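Local coordinates for protein polysaccharide deacetylase (Ammonifex degensii, PDB 4WCJ) that probably removes N-acetyl groups from poly-N-acetylglucosamine as a zinc-dependent deacetylase of carbohydrate esterase family 4, at residues Thr30-Asp35 with Pro254-Trp259; Val39-Arg44 with Arg245-Pro250; Val95-Gly100 with Ile117-Phe122. All blocks are in the same frame, centred on the assembly; numbering follows the deposited sequence.

Contact 1 of 3, residues Thr30-Asp35 with Pro254-Trp259; sequences THLQGD and PQVAAW
Trp259 on helix 253-261 meets the loop 30-35 with the five-membered part of its indole. Its CG lies 3.8 Å from CB of Leu32. With CG anti to the backbone N (chi1 165°), the indole reaches along the loop from Leu32 to Gly34. There Trp259 NE1 donates a hydrogen bond of 2.8 Å to O of Gly34. The bond bends moderately, with 155° at the hydrogen. The acceptor sits at the edge of the indole, somewhat tilted from its plane. The backbone angles of Gly34 suit a glycine, as a beta carbon would collide with O of Gln33.

Leu32 also sends a branch to the helix. Its CD1 packs 3.8 Å from CG2 of Val256. At the start of the loop, CG2 of Thr30 lies 3.6 Å from CB of Gln255. CG of Gln255, turned beside its own backbone N (chi1 -50°), rests 3.5 Å from O of Thr30.

The contact joins the loop before strand 36-42 to the last helix of the beta/alpha barrel. Trp259 and Leu32 both touch Val38 of that strand. Lys91 makes a cation-pi contact with Trp259.

With an alanine in place of Trp259, O of Gly34 would probably be left without its indole donor, and a gap would probably open beside CB of Leu32.

The chemistry is thus mostly apolar. One directional bond joins the two segments, and it probably helps to fix Gly34 against the helix.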
loop_
_atom_site.group_PDB
_atom_site.type_symbol
_atom_site.label_atom_id
_atom_site.label_comp_id
_atom_site.label_asym_id
_atom_site.label_seq_id
_atom_site.Cartn_x
_atom_site.Cartn_y
_atom_site.Cartn_z
ATOM N N THR A 30 -12.248 -10.931 -7.197
ATOM C CA THR A 30 -12.455 -9.502 -6.975
ATOM C C THR A 30 -13.936 -9.135 -7.095
ATOM O O THR A 30 -14.431 -8.851 -8.187
ATOM C CB THR A 30 -11.635 -8.647 -7.970
ATOM O OG1 THR A 30 -10.251 -9.016 -7.902
ATOM C CG2 THR A 30 -11.774 -7.169 -7.647
ATOM N N HIS A 31 -14.635 -9.139 -5.965
ATOM C CA HIS A 31 -16.078 -8.916 -5.948
ATOM C C HIS A 31 -16.425 -7.632 -5.203
ATOM O O HIS A 31 -16.272 -7.558 -3.985
ATOM C CB HIS A 31 -16.773 -10.115 -5.313
ATOM C CG HIS A 31 -16.347 -11.426 -5.899
ATOM N ND1 HIS A 31 -17.034 -12.041 -6.921
ATOM C CD2 HIS A 31 -15.283 -12.218 -5.629
ATOM C CE1 HIS A 31 -16.423 -13.166 -7.246
ATOM N NE2 HIS A 31 -15.355 -13.296 -6.480
ATOM N N LEU A 32 -16.887 -6.622 -5.935
ATOM C CA LEU A 32 -17.045 -5.283 -5.367
ATOM C C LEU A 32 -18.418 -4.677 -5.646
ATOM O O LEU A 32 -18.790 -4.478 -6.803
ATOM C CB LEU A 32 -15.964 -4.352 -5.912
ATOM C CG LEU A 32 -14.507 -4.818 -5.847
ATOM C CD1 LEU A 32 -13.587 -3.749 -6.429
ATOM C CD2 LEU A 32 -14.105 -5.150 -4.421
ATOM N N GLN A 33 -19.166 -4.385 -4.585
ATOM C CA GLN A 33 -20.460 -3.724 -4.724
ATOM C C GLN A 33 -20.676 -2.668 -3.640
ATOM O O GLN A 33 -20.237 -2.832 -2.501
ATOM C CB GLN A 33 -21.598 -4.747 -4.682
ATOM C CG GLN A 33 -21.651 -5.678 -5.887
ATOM C CD GLN A 33 -22.713 -6.753 -5.756
ATOM O OE1 GLN A 33 -23.623 -6.645 -4.933
ATOM N NE2 GLN A 33 -22.599 -7.801 -6.569
ATOM N N GLY A 34 -21.347 -1.580 -4.007
ATOM C CA GLY A 34 -21.800 -0.599 -3.036
ATOM C C GLY A 34 -20.834 0.516 -2.684
ATOM O O GLY A 34 -19.644 0.461 -2.998
ATOM N N ASP A 35 -21.370 1.539 -2.021
ATOM C CA ASP A 35 -20.577 2.662 -1.532
ATOM C C ASP A 35 -19.590 2.208 -0.465
ATOM O O ASP A 35 -19.880 1.318 0.329
ATOM C CB ASP A 35 -21.481 3.762 -0.961
ATOM C CG ASP A 35 -22.233 4.528 -2.037
ATOM O OD1 ASP A 35 -21.796 4.516 -3.207
ATOM O OD2 ASP A 35 -23.255 5.159 -1.704
ATOM N N PRO A 254 -11.188 -4.545 -14.555
ATOM C CA PRO A 254 -12.594 -4.458 -14.975
ATOM C C PRO A 254 -13.580 -4.439 -13.808
ATOM O O PRO A 254 -14.596 -3.747 -13.876
ATOM C CB PRO A 254 -12.781 -5.724 -15.818
ATOM C CG PRO A 254 -11.436 -5.969 -16.399
ATOM C CD PRO A 254 -10.456 -5.564 -15.331
ATOM N N GLN A 255 -13.265 -5.173 -12.746
ATOM C CA GLN A 255 -14.134 -5.260 -11.577
ATOM C C GLN A 255 -14.180 -3.955 -10.804
ATOM O O GLN A 255 -15.231 -3.559 -10.301
ATOM C CB GLN A 255 -13.668 -6.384 -10.654
ATOM C CG GLN A 255 -13.446 -7.700 -11.373
ATOM C CD GLN A 255 -14.692 -8.183 -12.084
ATOM O OE1 GLN A 255 -15.814 -7.855 -11.692
ATOM N NE2 GLN A 255 -14.501 -8.969 -13.138
ATOM N N VAL A 256 -13.029 -3.302 -10.695
ATOM C CA VAL A 256 -12.953 -2.015 -10.018
ATOM C C VAL A 256 -13.682 -0.970 -10.854
ATOM O O VAL A 256 -14.472 -0.184 -10.328
ATOM C CB VAL A 256 -11.493 -1.584 -9.776
ATOM C CG1 VAL A 256 -11.427 -0.138 -9.274
ATOM C CG2 VAL A 256 -10.820 -2.531 -8.789
ATOM N N ALA A 257 -13.437 -0.998 -12.163
ATOM C CA ALA A 257 -14.039 -0.049 -13.095
ATOM C C ALA A 257 -15.550 -0.190 -13.129
ATOM O O ALA A 257 -16.272 0.806 -13.168
ATOM C CB ALA A 257 -13.461 -0.231 -14.493
ATOM N N ALA A 258 -16.028 -1.429 -13.120
ATOM C CA ALA A 258 -17.461 -1.696 -13.104
ATOM C C ALA A 258 -18.082 -1.210 -11.802
ATOM O O ALA A 258 -19.167 -0.629 -11.797
ATOM C CB ALA A 258 -17.727 -3.178 -13.298
ATOM N N TRP A 259 -17.384 -1.461 -10.700
ATOM C CA TRP A 259 -17.814 -1.010 -9.384
ATOM C C TRP A 259 -17.895 0.510 -9.324
ATOM O O TRP A 259 -18.810 1.068 -8.715
ATOM C CB TRP A 259 -16.861 -1.530 -8.312
ATOM C CG TRP A 259 -17.003 -0.849 -6.995
ATOM C CD1 TRP A 259 -17.955 -1.085 -6.052
ATOM C CD2 TRP A 259 -16.156 0.181 -6.463
ATOM N NE1 TRP A 259 -17.761 -0.267 -4.965
ATOM C CE2 TRP A 259 -16.660 0.519 -5.192
ATOM C CE3 TRP A 259 -15.020 0.846 -6.939
ATOM C CZ2 TRP A 259 -16.068 1.495 -4.388
ATOM C CZ3 TRP A 259 -14.433 1.821 -6.141
ATOM C CH2 TRP A 259 -14.959 2.136 -4.880
#

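Contact 2 of 3, residues Val39-Arg44 with Arg245-Pro250; sequences VLCYHR and RVLVTP
Val39-Tyr42 and Arg245-Leu247 run parallel as neighbouring strands, their axes 37° apart. In chain order they are the first and last strands of the curled parallel sheet, and they pair within the distorted beta/alpha barrel of this esterase family. Three backbone hydrogen bonds join them. Val246 N donates to Val39 O at 2.8 Å. Cys41 N donates to Val246 O, and Val248 N to Cys41 O.

Val39, Cys41, Arg245 and Leu247 share one face of the sheet. CG of Arg245 lies 3.6 Å from CG1 of Val39. The arginine chain then bends at chi3 (-63°) and lays its guanidinium beside Cys41. SG of Cys41 stands over one face of that group, off its centre, 3.6 Å from NH1 of Arg245. The nitrogens of Arg245 have partners in other parts of the chain: NH2 forms a salt bridge with Asp98, NH1 a hydrogen bond with OG1 of Thr96, and NE one with the backbone O of Thr229. This set of partners probably holds the guanidinium flat against the sulfur.

Leu40 and Val246 point to the other face. CB of Leu40 touches CG2 of Val248 at 3.9 Å. The same CG2 makes a CH-pi contact over the Tyr42 ring, 3.7 Å from the centroid and 18° off the normal. CG1 of Val248 meets CE1 of Tyr42 as well. The phenol OH is hydrogen-bonded to Gln61 of helix 55-67.

Just past the end of strand 36-42, the nearest side-chain atom of His43 lies about 4 Å from the zinc ion. CD1 of Leu247 reaches the edge of the His43 ring, 3.4 Å from CE1 of His43. A water lies near the same ring plane and hydrogen-bonds to ND1 of His43 at 3.1 Å.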
loop_
_atom_site.group_PDB
_atom_site.type_symbol
_atom_site.label_atom_id
_atom_site.label_comp_id
_atom_site.label_asym_id
_atom_site.label_seq_id
_atom_site.Cartn_x
_atom_site.Cartn_y
_atom_site.Cartn_z
ATOM N N VAL A 39 -9.313 0.083 -1.882
ATOM C CA VAL A 39 -7.911 0.455 -1.811
ATOM C C VAL A 39 -7.125 -0.324 -2.861
ATOM O O VAL A 39 -7.103 -1.553 -2.841
ATOM C CB VAL A 39 -7.338 0.196 -0.400
ATOM C CG1 VAL A 39 -5.902 0.662 -0.312
ATOM C CG2 VAL A 39 -8.176 0.922 0.647
ATOM N N LEU A 40 -6.492 0.395 -3.789
ATOM C CA LEU A 40 -5.765 -0.256 -4.878
ATOM C C LEU A 40 -4.318 -0.521 -4.486
ATOM O O LEU A 40 -3.684 0.310 -3.839
ATOM C CB LEU A 40 -5.813 0.599 -6.145
ATOM C CG LEU A 40 -7.196 1.072 -6.593
ATOM C CD1 LEU A 40 -7.092 1.954 -7.834
ATOM C CD2 LEU A 40 -8.117 -0.099 -6.839
ATOM N N CYS A 41 -3.814 -1.691 -4.863
ATOM C CA CYS A 41 -2.419 -2.037 -4.640
ATOM C C CYS A 41 -1.684 -2.192 -5.969
ATOM O O CYS A 41 -1.927 -3.136 -6.729
ATOM C CB CYS A 41 -2.293 -3.321 -3.819
ATOM S SG CYS A 41 -0.583 -3.879 -3.608
ATOM N N TYR A 42 -0.792 -1.243 -6.237
ATOM C CA TYR A 42 0.115 -1.278 -7.381
ATOM C C TYR A 42 1.530 -1.624 -6.917
ATOM O O TYR A 42 1.832 -1.557 -5.720
ATOM C CB TYR A 42 0.142 0.068 -8.111
ATOM C CG TYR A 42 -1.152 0.524 -8.742
ATOM C CD1 TYR A 42 -1.486 0.146 -10.040
ATOM C CD2 TYR A 42 -2.025 1.361 -8.056
ATOM C CE1 TYR A 42 -2.664 0.575 -10.631
ATOM C CE2 TYR A 42 -3.209 1.791 -8.637
ATOM C CZ TYR A 42 -3.519 1.399 -9.926
ATOM O OH TYR A 42 -4.690 1.825 -10.511
ATOM N N HIS A 43 2.391 -2.015 -7.853
ATOM C CA HIS A 43 3.798 -2.253 -7.543
ATOM C C HIS A 43 4.698 -1.408 -8.428
ATOM O O HIS A 43 5.381 -0.494 -7.963
ATOM C CB HIS A 43 4.149 -3.735 -7.706
ATOM C CG HIS A 43 3.626 -4.593 -6.601
ATOM N ND1 HIS A 43 2.345 -5.099 -6.593
ATOM C CD2 HIS A 43 4.208 -5.022 -5.456
ATOM C CE1 HIS A 43 2.161 -5.805 -5.491
ATOM N NE2 HIS A 43 3.276 -5.777 -4.785
ATOM N N ARG A 44 4.677 -1.713 -9.719
ATOM C CA ARG A 44 5.552 -1.046 -10.672
ATOM C C ARG A 44 4.770 -0.372 -11.774
ATOM O O ARG A 44 3.724 -0.856 -12.197
ATOM C CB ARG A 44 6.535 -2.040 -11.289
ATOM C CG ARG A 44 7.409 -2.724 -10.262
ATOM C CD ARG A 44 7.992 -4.013 -10.793
ATOM N NE ARG A 44 8.660 -4.753 -9.729
ATOM C CZ ARG A 44 8.721 -6.080 -9.671
ATOM N NH1 ARG A 44 9.351 -6.677 -8.665
ATOM N NH2 ARG A 44 8.161 -6.812 -10.628
ATOM N N ARG A 245 -7.244 -4.813 0.289
ATOM C CA ARG A 245 -6.827 -4.120 -0.929
ATOM C C ARG A 245 -7.007 -4.994 -2.161
ATOM O O ARG A 245 -6.872 -6.220 -2.096
ATOM C CB ARG A 245 -5.362 -3.672 -0.844
ATOM C CG ARG A 245 -5.024 -2.751 0.318
ATOM C CD ARG A 245 -3.576 -2.306 0.216
ATOM N NE ARG A 245 -2.679 -3.452 0.334
ATOM C CZ ARG A 245 -1.390 -3.429 0.020
ATOM N NH1 ARG A 245 -0.835 -2.311 -0.433
ATOM N NH2 ARG A 245 -0.655 -4.526 0.164
ATOM N N VAL A 246 -7.307 -4.345 -3.281
ATOM C CA VAL A 246 -7.372 -4.996 -4.576
ATOM C C VAL A 246 -6.031 -4.899 -5.294
ATOM O O VAL A 246 -5.594 -3.811 -5.639
ATOM C CB VAL A 246 -8.449 -4.364 -5.480
ATOM C CG1 VAL A 246 -8.474 -5.068 -6.844
ATOM C CG2 VAL A 246 -9.815 -4.416 -4.807
ATOM N N LEU A 247 -5.378 -6.034 -5.519
ATOM C CA LEU A 247 -4.167 -6.033 -6.327
ATOM C C LEU A 247 -4.561 -5.740 -7.773
ATOM O O LEU A 247 -5.283 -6.527 -8.389
ATOM C CB LEU A 247 -3.438 -7.382 -6.226
ATOM C CG LEU A 247 -2.126 -7.493 -7.015
ATOM C CD1 LEU A 247 -1.033 -6.689 -6.314
ATOM C CD2 LEU A 247 -1.703 -8.945 -7.204
ATOM N N VAL A 248 -4.106 -4.610 -8.309
ATOM C CA VAL A 248 -4.458 -4.229 -9.675
ATOM C C VAL A 248 -3.765 -5.117 -10.708
ATOM O O VAL A 248 -2.539 -5.212 -10.748
ATOM C CB VAL A 248 -4.109 -2.760 -9.971
ATOM C CG1 VAL A 248 -4.541 -2.382 -11.391
ATOM C CG2 VAL A 248 -4.759 -1.843 -8.944
ATOM N N THR A 249 -4.575 -5.774 -11.532
ATOM C CA THR A 249 -4.095 -6.621 -12.617
ATOM C C THR A 249 -4.976 -6.358 -13.834
ATOM O O THR A 249 -5.991 -5.672 -13.718
ATOM C CB THR A 249 -4.149 -8.122 -12.253
ATOM O OG1 THR A 249 -5.516 -8.533 -12.131
ATOM C CG2 THR A 249 -3.403 -8.415 -10.961
ATOM N N PRO A 250 -4.601 -6.897 -15.006
ATOM C CA PRO A 250 -5.530 -6.766 -16.134
ATOM C C PRO A 250 -6.889 -7.402 -15.847
ATOM O O PRO A 250 -7.896 -6.943 -16.381
ATOM C CB PRO A 250 -4.812 -7.504 -17.264
ATOM C CG PRO A 250 -3.378 -7.355 -16.941
ATOM C CD PRO A 250 -3.291 -7.421 -15.437
HETATM O O HOH W 1 0.110 -4.532 -8.668
#

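Contact 3 of 3, residues Val95-Gly100 with Ile117-Phe122; sequences VTFDDG and IPFLFF. With ZN (zinc ion), chain B.
Phe121 and Phe97 pack at the apolar centre, where CD1 of Phe121 lies 3.6 Å from CB of Phe97. CG of Phe121 is anti to the backbone N (chi1 -162°), and its ring reaches on to Gly100. CZ of Phe121 stops 3.3 Å from CA of Gly100. Phe97 meets Phe119 more loosely and obliquely. CG1 of Val95 fills in 3.9 Å from CB of Phe119. Val104 of helix 102-114 packs on both Phe97 and Phe121.

That helix links the two parallel strands, which makes a beta-alpha-beta unit. Four backbone hydrogen bonds tie the strands: Leu120 N to Val95 O, Phe97 N to Leu120 O, Phe122 N to Phe97 O, and Asp99 N to Phe122 O.

On the other face, CB of Thr96 touches the edge of the Phe122 ring, 3.8 Å from CE2. OG1 of Thr96 is hydrogen-bonded to the backbone O of Leu40. Beside it, the Asp98 carboxylate stands nearly upright to the Phe122 ring, their planes 88° apart. OD1 of Asp98 lies 3.3 Å from CD2 of Phe122. OD2 of Asp98, besides its partner Arg245, accepts a hydrogen bond from a zinc-bound water.

At the strand end, Asp99 binds the zinc ion through OD1 at 2.2 Å. His157 and His162 complete the protein ligands. A second zinc-bound water donates to the other carboxylate oxygen, OD2 of Asp99, at 2.7 Å.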
loop_
_atom_site.group_PDB
_atom_site.type_symbol
_atom_site.label_atom_id
_atom_site.label_comp_id
_atom_site.label_asym_id
_atom_site.label_seq_id
_atom_site.Cartn_x
_atom_site.Cartn_y
_atom_site.Cartn_z
ATOM N N VAL A 95 -5.137 5.075 -3.269
ATOM C CA VAL A 95 -4.065 4.516 -4.084
ATOM C C VAL A 95 -2.891 4.110 -3.196
ATOM O O VAL A 95 -2.428 4.903 -2.375
ATOM C CB VAL A 95 -3.581 5.525 -5.153
ATOM C CG1 VAL A 95 -2.406 4.956 -5.936
ATOM C CG2 VAL A 95 -4.722 5.903 -6.080
ATOM N N THR A 96 -2.435 2.864 -3.334
ATOM C CA THR A 96 -1.240 2.414 -2.619
ATOM C C THR A 96 -0.258 1.679 -3.537
ATOM O O THR A 96 -0.648 1.051 -4.536
ATOM C CB THR A 96 -1.585 1.483 -1.414
ATOM O OG1 THR A 96 -1.880 0.155 -1.876
ATOM C CG2 THR A 96 -2.746 2.040 -0.603
ATOM N N PHE A 97 1.019 1.760 -3.172
ATOM C CA PHE A 97 2.095 1.039 -3.842
ATOM C C PHE A 97 2.895 0.224 -2.838
ATOM O O PHE A 97 3.204 0.727 -1.756
ATOM C CB PHE A 97 3.045 2.003 -4.557
ATOM C CG PHE A 97 2.509 2.541 -5.844
ATOM C CD1 PHE A 97 1.561 3.541 -5.848
ATOM C CD2 PHE A 97 2.960 2.037 -7.053
ATOM C CE1 PHE A 97 1.072 4.041 -7.035
ATOM C CE2 PHE A 97 2.471 2.533 -8.245
ATOM C CZ PHE A 97 1.523 3.528 -8.236
ATOM N N ASP A 98 3.244 -1.009 -3.205
ATOM C CA ASP A 98 4.106 -1.873 -2.381
ATOM C C ASP A 98 5.508 -2.046 -2.948
ATOM O O ASP A 98 5.648 -2.283 -4.136
ATOM C CB ASP A 98 3.501 -3.272 -2.230
ATOM C CG ASP A 98 2.354 -3.315 -1.244
ATOM O OD1 ASP A 98 1.948 -2.244 -0.735
ATOM O OD2 ASP A 98 1.852 -4.430 -0.995
ATOM N N ASP A 99 6.499 -1.929 -2.058
ATOM C CA ASP A 99 7.901 -2.398 -2.159
ATOM C C ASP A 99 8.925 -1.256 -2.119
ATOM O O ASP A 99 9.780 -1.220 -1.229
ATOM C CB ASP A 99 8.158 -3.257 -3.405
ATOM C CG ASP A 99 7.450 -4.596 -3.334
ATOM O OD1 ASP A 99 6.867 -4.878 -2.278
ATOM O OD2 ASP A 99 7.465 -5.347 -4.331
ATOM N N GLY A 100 8.845 -0.336 -3.076
ATOM C CA GLY A 100 9.780 0.772 -3.112
ATOM C C GLY A 100 10.394 0.977 -4.486
ATOM O O GLY A 100 11.409 1.668 -4.621
ATOM N N ILE A 117 -3.287 13.512 -6.739
ATOM C CA ILE A 117 -3.809 12.309 -6.100
ATOM C C ILE A 117 -2.852 11.796 -5.025
ATOM O O ILE A 117 -1.699 11.447 -5.308
ATOM C CB ILE A 117 -4.076 11.199 -7.140
ATOM C CG1 ILE A 117 -5.228 11.610 -8.059
ATOM C CG2 ILE A 117 -4.393 9.876 -6.449
ATOM C CD1 ILE A 117 -5.383 10.737 -9.282
ATOM N N PRO A 118 -3.337 11.737 -3.783
ATOM C CA PRO A 118 -2.547 11.193 -2.677
ATOM C C PRO A 118 -2.290 9.701 -2.869
ATOM O O PRO A 118 -3.013 9.046 -3.619
ATOM C CB PRO A 118 -3.435 11.425 -1.448
ATOM C CG PRO A 118 -4.652 12.166 -1.939
ATOM C CD PRO A 118 -4.740 11.952 -3.405
ATOM N N PHE A 119 -1.271 9.173 -2.208
ATOM C CA PHE A 119 -1.044 7.737 -2.237
ATOM C C PHE A 119 -0.238 7.279 -1.030
ATOM O O PHE A 119 0.506 8.051 -0.426
ATOM C CB PHE A 119 -0.357 7.319 -3.550
ATOM C CG PHE A 119 1.004 7.941 -3.772
ATOM C CD1 PHE A 119 1.131 9.285 -4.099
ATOM C CD2 PHE A 119 2.151 7.165 -3.693
ATOM C CE1 PHE A 119 2.374 9.847 -4.308
ATOM C CE2 PHE A 119 3.398 7.721 -3.909
ATOM C CZ PHE A 119 3.509 9.059 -4.224
ATOM N N LEU A 120 -0.413 6.014 -0.664
ATOM C CA LEU A 120 0.346 5.419 0.419
ATOM C C LEU A 120 1.419 4.515 -0.188
ATOM O O LEU A 120 1.112 3.615 -0.970
ATOM C CB LEU A 120 -0.571 4.621 1.358
ATOM C CG LEU A 120 -0.315 4.706 2.869
ATOM C CD1 LEU A 120 -1.386 3.943 3.670
ATOM C CD2 LEU A 120 1.078 4.231 3.231
ATOM N N PHE A 121 2.672 4.754 0.178
ATOM C CA PHE A 121 3.811 4.010 -0.359
ATOM C C PHE A 121 4.388 3.113 0.730
ATOM O O PHE A 121 5.073 3.615 1.638
ATOM C CB PHE A 121 4.871 4.994 -0.862
ATOM C CG PHE A 121 5.884 4.403 -1.817
ATOM C CD1 PHE A 121 5.716 3.134 -2.367
ATOM C CD2 PHE A 121 7.034 5.129 -2.139
ATOM C CE1 PHE A 121 6.665 2.612 -3.247
ATOM C CE2 PHE A 121 7.984 4.601 -3.009
ATOM C CZ PHE A 121 7.795 3.358 -3.566
ATOM N N PHE A 122 4.113 1.812 0.646
ATOM C CA PHE A 122 4.627 0.857 1.618
ATOM C C PHE A 122 6.018 0.386 1.209
ATOM O O PHE A 122 6.148 -0.384 0.269
ATOM C CB PHE A 122 3.692 -0.349 1.737
ATOM C CG PHE A 122 2.314 -0.018 2.257
ATOM C CD1 PHE A 122 2.083 0.107 3.621
ATOM C CD2 PHE A 122 1.244 0.143 1.385
ATOM C CE1 PHE A 122 0.808 0.384 4.097
ATOM C CE2 PHE A 122 -0.031 0.427 1.860
ATOM C CZ PHE A 122 -0.246 0.545 3.215
HETATM ZN ZN ZN B . 5.559 -6.454 -1.576
HETATM O O HOH W 2 -5.628 8.013 -3.206
HETATM O O HOH W 3 3.369 -6.431 -2.296
HETATM O O HOH W 4 5.653 -7.294 -3.653
#

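How the contacts relate
Contacts 2 and 3 are buried in the parallel sheet, while contact 1 is partly exposed, at the outside of the barrel. Contacts 2 and 3 hold neighbouring strands, 36-42 and 91-99. A salt bridge and a probable side-chain-to-backbone hydrogen bond tie these two contacts together. Contacts 1 and 2 meet through apolar groups: Val256 and Leu32 pack on Val246, and Val256 on Leu40. Contacts 1 and 3 do not touch; their centres lie about 20 Å apart. At the outside, side-chain packing of a helix on a loop does most of the joining. Inside, strand pairing does it, and the polar ends of both inner contacts reach the zinc site, which contact 3 itself supplies with a ligand.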